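Putative citrate lyase, alfa subunit (Streptococcus mutans, PDB 2HJ0) is a putative citrate lyase alpha subunit of the CitF family, an alpha/beta protein whose chain carries two large mixed beta-sheets. Local coordinates at residues A[439-451]-A[465-477]. Sequence-based numbering, arbitrary orientation.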
loop_
_atom_site.group_PDB
_atom_site.type_symbol
_atom_site.label_atom_id
_atom_site.label_comp_id
_atom_site.label_asym_id
_atom_site.label_seq_id
_atom_site.Cartn_x
_atom_site.Cartn_y
_atom_site.Cartn_z
ATOM N N ASP A 439 -1.900 3.098 -33.444
ATOM C CA ASP A 439 -1.806 2.005 -34.397
ATOM C C ASP A 439 -2.886 2.010 -35.460
ATOM O O ASP A 439 -2.597 1.886 -36.652
ATOM C CB ASP A 439 -1.836 0.675 -33.656
ATOM C CG ASP A 439 -0.665 0.520 -32.709
ATOM O OD1 ASP A 439 0.481 0.606 -33.189
ATOM O OD2 ASP A 439 -0.887 0.314 -31.487
ATOM N N VAL A 440 -4.132 2.144 -35.033
ATOM C CA VAL A 440 -5.244 2.136 -35.966
ATOM C C VAL A 440 -6.234 3.229 -35.655
ATOM O O VAL A 440 -6.609 3.439 -34.503
ATOM C CB VAL A 440 -6.008 0.796 -35.918
ATOM C CG1 VAL A 440 -7.098 0.795 -36.990
ATOM C CG2 VAL A 440 -5.045 -0.368 -36.096
ATOM N N VAL A 441 -6.660 3.918 -36.700
ATOM C CA VAL A 441 -7.624 4.992 -36.570
ATOM C C VAL A 441 -8.937 4.510 -37.198
ATOM O O VAL A 441 -8.936 3.928 -38.282
ATOM C CB VAL A 441 -7.112 6.268 -37.287
ATOM C CG1 VAL A 441 -8.218 7.299 -37.401
ATOM C CG2 VAL A 441 -5.945 6.849 -36.527
ATOM N N VAL A 442 -10.052 4.734 -36.506
ATOM C CA VAL A 442 -11.356 4.309 -37.005
ATOM C C VAL A 442 -12.320 5.494 -37.144
ATOM O O VAL A 442 -12.477 6.285 -36.215
ATOM C CB VAL A 442 -11.986 3.260 -36.058
ATOM C CG1 VAL A 442 -13.309 2.761 -36.619
ATOM C CG2 VAL A 442 -11.023 2.103 -35.856
ATOM N N THR A 443 -12.954 5.604 -38.312
ATOM C CA THR A 443 -13.914 6.669 -38.602
ATOM C C THR A 443 -15.176 6.054 -39.201
ATOM O O THR A 443 -15.287 4.832 -39.282
ATOM C CB THR A 443 -13.349 7.666 -39.617
ATOM O OG1 THR A 443 -13.238 7.033 -40.900
ATOM C CG2 THR A 443 -11.983 8.144 -39.179
ATOM N N GLU A 444 -16.127 6.878 -39.632
ATOM C CA GLU A 444 -17.345 6.311 -40.209
ATOM C C GLU A 444 -17.140 5.979 -41.684
ATOM O O GLU A 444 -17.986 5.364 -42.331
ATOM C CB GLU A 444 -18.537 7.258 -40.022
ATOM C CG GLU A 444 -18.569 8.497 -40.900
ATOM C CD GLU A 444 -17.647 9.622 -40.427
ATOM O OE1 GLU A 444 -17.889 10.779 -40.822
ATOM O OE2 GLU A 444 -16.691 9.360 -39.677
ATOM N N VAL A 445 -15.976 6.363 -42.192
ATOM C CA VAL A 445 -15.631 6.134 -43.579
ATOM C C VAL A 445 -14.697 4.941 -43.716
ATOM O O VAL A 445 -14.475 4.431 -44.815
ATOM C CB VAL A 445 -14.973 7.382 -44.155
ATOM C CG1 VAL A 445 -14.651 7.186 -45.619
ATOM C CG2 VAL A 445 -15.914 8.557 -43.976
ATOM N N GLY A 446 -14.160 4.486 -42.589
ATOM C CA GLY A 446 -13.267 3.352 -42.626
ATOM C C GLY A 446 -12.149 3.396 -41.611
ATOM O O GLY A 446 -12.140 4.217 -40.697
ATOM N N ILE A 447 -11.189 2.501 -41.808
ATOM C CA ILE A 447 -10.025 2.335 -40.945
ATOM C C ILE A 447 -8.740 2.843 -41.600
ATOM O O ILE A 447 -8.571 2.712 -42.806
ATOM C CB ILE A 447 -9.877 0.826 -40.607
ATOM C CG1 ILE A 447 -10.525 0.547 -39.257
ATOM C CG2 ILE A 447 -8.424 0.378 -40.652
ATOM C CD1 ILE A 447 -11.974 0.908 -39.230
ATOM N N ALA A 448 -7.845 3.426 -40.803
ATOM C CA ALA A 448 -6.554 3.908 -41.298
ATOM C C ALA A 448 -5.465 3.274 -40.426
ATOM O O ALA A 448 -5.303 3.631 -39.263
ATOM C CB ALA A 448 -6.473 5.419 -41.220
ATOM N N ILE A 449 -4.727 2.321 -40.985
ATOM C CA ILE A 449 -3.683 1.644 -40.227
ATOM C C ILE A 449 -2.342 2.356 -40.354
ATOM O O ILE A 449 -1.847 2.582 -41.461
ATOM C CB ILE A 449 -3.483 0.190 -40.710
ATOM C CG1 ILE A 449 -4.818 -0.551 -40.734
ATOM C CG2 ILE A 449 -2.517 -0.533 -39.784
ATOM C CD1 ILE A 449 -4.734 -1.921 -41.361
ATOM N N ASN A 450 -1.738 2.674 -39.212
ATOM C CA ASN A 450 -0.456 3.359 -39.206
ATOM C C ASN A 450 0.573 2.499 -39.912
ATOM O O ASN A 450 0.845 1.385 -39.487
ATOM C CB ASN A 450 0.018 3.614 -37.776
ATOM C CG ASN A 450 1.165 4.616 -37.715
ATOM O OD1 ASN A 450 2.085 4.572 -38.531
ATOM N ND2 ASN A 450 1.115 5.521 -36.748
ATOM N N PRO A 451 1.177 3.013 -40.992
ATOM C CA PRO A 451 2.187 2.257 -41.743
ATOM C C PRO A 451 3.344 1.820 -40.855
ATOM O O PRO A 451 4.173 0.990 -41.237
ATOM C CB PRO A 451 2.623 3.247 -42.818
ATOM C CG PRO A 451 2.452 4.565 -42.142
ATOM C CD PRO A 451 1.099 4.399 -41.484
ATOM N N VAL A 465 -13.567 -4.221 -44.172
ATOM C CA VAL A 465 -13.872 -2.885 -43.689
ATOM C C VAL A 465 -13.057 -1.943 -44.548
ATOM O O VAL A 465 -11.877 -2.181 -44.787
ATOM C CB VAL A 465 -13.469 -2.689 -42.207
ATOM C CG1 VAL A 465 -13.434 -1.203 -41.879
ATOM C CG2 VAL A 465 -14.467 -3.395 -41.288
ATOM N N PRO A 466 -13.673 -0.853 -45.018
ATOM C CA PRO A 466 -12.930 0.089 -45.863
ATOM C C PRO A 466 -11.671 0.594 -45.199
ATOM O O PRO A 466 -11.704 1.073 -44.075
ATOM C CB PRO A 466 -13.953 1.188 -46.153
ATOM C CG PRO A 466 -14.891 1.115 -44.994
ATOM C CD PRO A 466 -15.027 -0.361 -44.717
ATOM N N GLN A 467 -10.550 0.452 -45.892
ATOM C CA GLN A 467 -9.271 0.906 -45.365
ATOM C C GLN A 467 -8.680 2.040 -46.214
ATOM O O GLN A 467 -8.724 1.994 -47.439
ATOM C CB GLN A 467 -8.294 -0.263 -45.322
ATOM C CG GLN A 467 -8.758 -1.395 -44.436
ATOM C CD GLN A 467 -7.787 -2.545 -44.407
ATOM O OE1 GLN A 467 -6.585 -2.346 -44.253
ATOM N NE2 GLN A 467 -8.300 -3.758 -44.542
ATOM N N LEU A 468 -8.123 3.054 -45.559
ATOM C CA LEU A 468 -7.528 4.169 -46.267
ATOM C C LEU A 468 -6.253 4.613 -45.563
ATOM O O LEU A 468 -5.814 3.998 -44.584
ATOM C CB LEU A 468 -8.503 5.349 -46.337
ATOM C CG LEU A 468 -9.970 5.077 -46.656
ATOM C CD1 LEU A 468 -10.643 4.538 -45.397
ATOM C CD2 LEU A 468 -10.673 6.349 -47.090
ATOM N N THR A 469 -5.662 5.688 -46.075
ATOM C CA THR A 469 -4.450 6.257 -45.502
ATOM C C THR A 469 -4.891 7.434 -44.654
ATOM O O THR A 469 -5.957 7.994 -44.886
ATOM C CB THR A 469 -3.508 6.787 -46.597
ATOM O OG1 THR A 469 -4.141 7.876 -47.280
ATOM C CG2 THR A 469 -3.175 5.691 -47.598
ATOM N N ILE A 470 -4.083 7.817 -43.676
ATOM C CA ILE A 470 -4.446 8.948 -42.838
ATOM C C ILE A 470 -4.615 10.198 -43.721
ATOM O O ILE A 470 -5.468 11.042 -43.447
ATOM C CB ILE A 470 -3.373 9.179 -41.710
ATOM C CG1 ILE A 470 -3.863 10.213 -40.703
ATOM C CG2 ILE A 470 -2.074 9.664 -42.310
ATOM C CD1 ILE A 470 -5.148 9.840 -40.013
ATOM N N GLU A 471 -3.829 10.306 -44.793
ATOM C CA GLU A 471 -3.943 11.464 -45.681
ATOM C C GLU A 471 -5.301 11.518 -46.365
ATOM O O GLU A 471 -5.865 12.598 -46.573
ATOM C CB GLU A 471 -2.854 11.461 -46.761
ATOM C CG GLU A 471 -1.436 11.689 -46.253
ATOM C CD GLU A 471 -0.854 10.463 -45.555
ATOM O OE1 GLU A 471 -1.065 9.330 -46.060
ATOM O OE2 GLU A 471 -0.172 10.644 -44.513
ATOM N N GLU A 472 -5.824 10.353 -46.725
ATOM C CA GLU A 472 -7.126 10.297 -47.379
ATOM C C GLU A 472 -8.244 10.713 -46.440
ATOM O O GLU A 472 -9.227 11.310 -46.876
ATOM C CB GLU A 472 -7.394 8.899 -47.910
ATOM C CG GLU A 472 -6.490 8.531 -49.047
ATOM C CD GLU A 472 -6.699 7.108 -49.495
ATOM O OE1 GLU A 472 -6.682 6.208 -48.626
ATOM O OE2 GLU A 472 -6.873 6.879 -50.712
ATOM N N LEU A 473 -8.096 10.402 -45.155
ATOM C CA LEU A 473 -9.100 10.780 -44.174
ATOM C C LEU A 473 -9.158 12.301 -44.048
ATOM O O LEU A 473 -10.232 12.879 -43.933
ATOM C CB LEU A 473 -8.776 10.162 -42.813
ATOM C CG LEU A 473 -9.002 8.659 -42.685
ATOM C CD1 LEU A 473 -8.630 8.211 -41.283
ATOM C CD2 LEU A 473 -10.463 8.324 -42.974
ATOM N N LYS A 474 -7.986 12.929 -44.074
ATOM C CA LYS A 474 -7.881 14.370 -43.965
ATOM C C LYS A 474 -8.557 15.025 -45.162
ATOM O O LYS A 474 -9.385 15.927 -45.003
ATOM C CB LYS A 474 -6.414 14.783 -43.887
ATOM C CG LYS A 474 -6.193 16.260 -43.639
ATOM C CD LYS A 474 -6.160 17.047 -44.930
ATOM C CE LYS A 474 -4.933 16.693 -45.721
ATOM N NZ LYS A 474 -4.914 17.402 -47.014
ATOM N N GLU A 475 -8.215 14.565 -46.361
ATOM C CA GLU A 475 -8.804 15.106 -47.584
ATOM C C GLU A 475 -10.307 14.894 -47.576
ATOM O O GLU A 475 -11.084 15.775 -47.952
ATOM C CB GLU A 475 -8.192 14.417 -48.801
ATOM C CG GLU A 475 -6.708 14.664 -48.923
ATOM C CD GLU A 475 -5.980 13.608 -49.755
ATOM O OE1 GLU A 475 -4.727 13.720 -49.873
ATOM O OE2 GLU A 475 -6.650 12.673 -50.279
ATOM N N LYS A 476 -10.700 13.713 -47.124
ATOM C CA LYS A 476 -12.099 13.323 -47.030
ATOM C C LYS A 476 -12.831 14.258 -46.046
ATOM O O LYS A 476 -14.046 14.457 -46.152
ATOM C CB LYS A 476 -12.154 11.858 -46.571
ATOM C CG LYS A 476 -13.527 11.228 -46.465
ATOM C CD LYS A 476 -14.136 10.927 -47.819
ATOM C CE LYS A 476 -15.552 10.347 -47.656
ATOM N NZ LYS A 476 -16.462 11.257 -46.873
ATOM N N ALA A 477 -12.073 14.840 -45.110
ATOM C CA ALA A 477 -12.609 15.762 -44.103
ATOM C C ALA A 477 -12.683 17.180 -44.656
ATOM O O ALA A 477 -13.696 17.866 -44.513
ATOM C CB ALA A 477 -11.741 15.740 -42.855
#
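I447 and Q467 pair in parallel where a beta-alpha-beta unit (strand 447-449, helix 454-459, strand 467-468) places a short strand at the end of a mixed sheet, outermost within this chain. The pairing illustrates how a short edge strand joins a sheet through two backbone bonds, with side chains packing on both faces. I447 N donates to P466 O at 2.7 Å, and I447 O accepts from L468 N at 2.8 Å; each donor lies nearly along the C=O axis.

On one face, V465 presents CG1, which lies anti to the backbone N (chi1 164°), and this methyl meets I447 CD1 at 3.7 Å. Helix 251-265 covers this side, with V263 against I447 and Y259 against V465. Further along, I449 CD1 touches OE1 of Q467, whose NE2 is bound to the carbonyl of F460.

The other face receives the helix that starts at I470. L473 sends CD1 onto A448 CB, 3.5 Å away, and also toward V441 CG1 and T443 CG2, so its isobutyl group spans both arms of the hairpin 440-449. CD2 of L473 and the side chain of T443 meet end to end. At the exposed margin, K476, bent at chi2 (73°) and chi4, brings CE to 3.9 Å from V445 CG1. T469 and E472 close the helix start with a capping box, E472 N donating to T469 OG1 while T469 N donates to E472 OE1.

The hairpin turn is tied by T443, whose hydroxyl forms an ST turn by accepting from V445 N and donates to G446 O; that carbonyl, gripped also by T443 N, receives OG1 at 3.0 Å, tilted 27° from its plane.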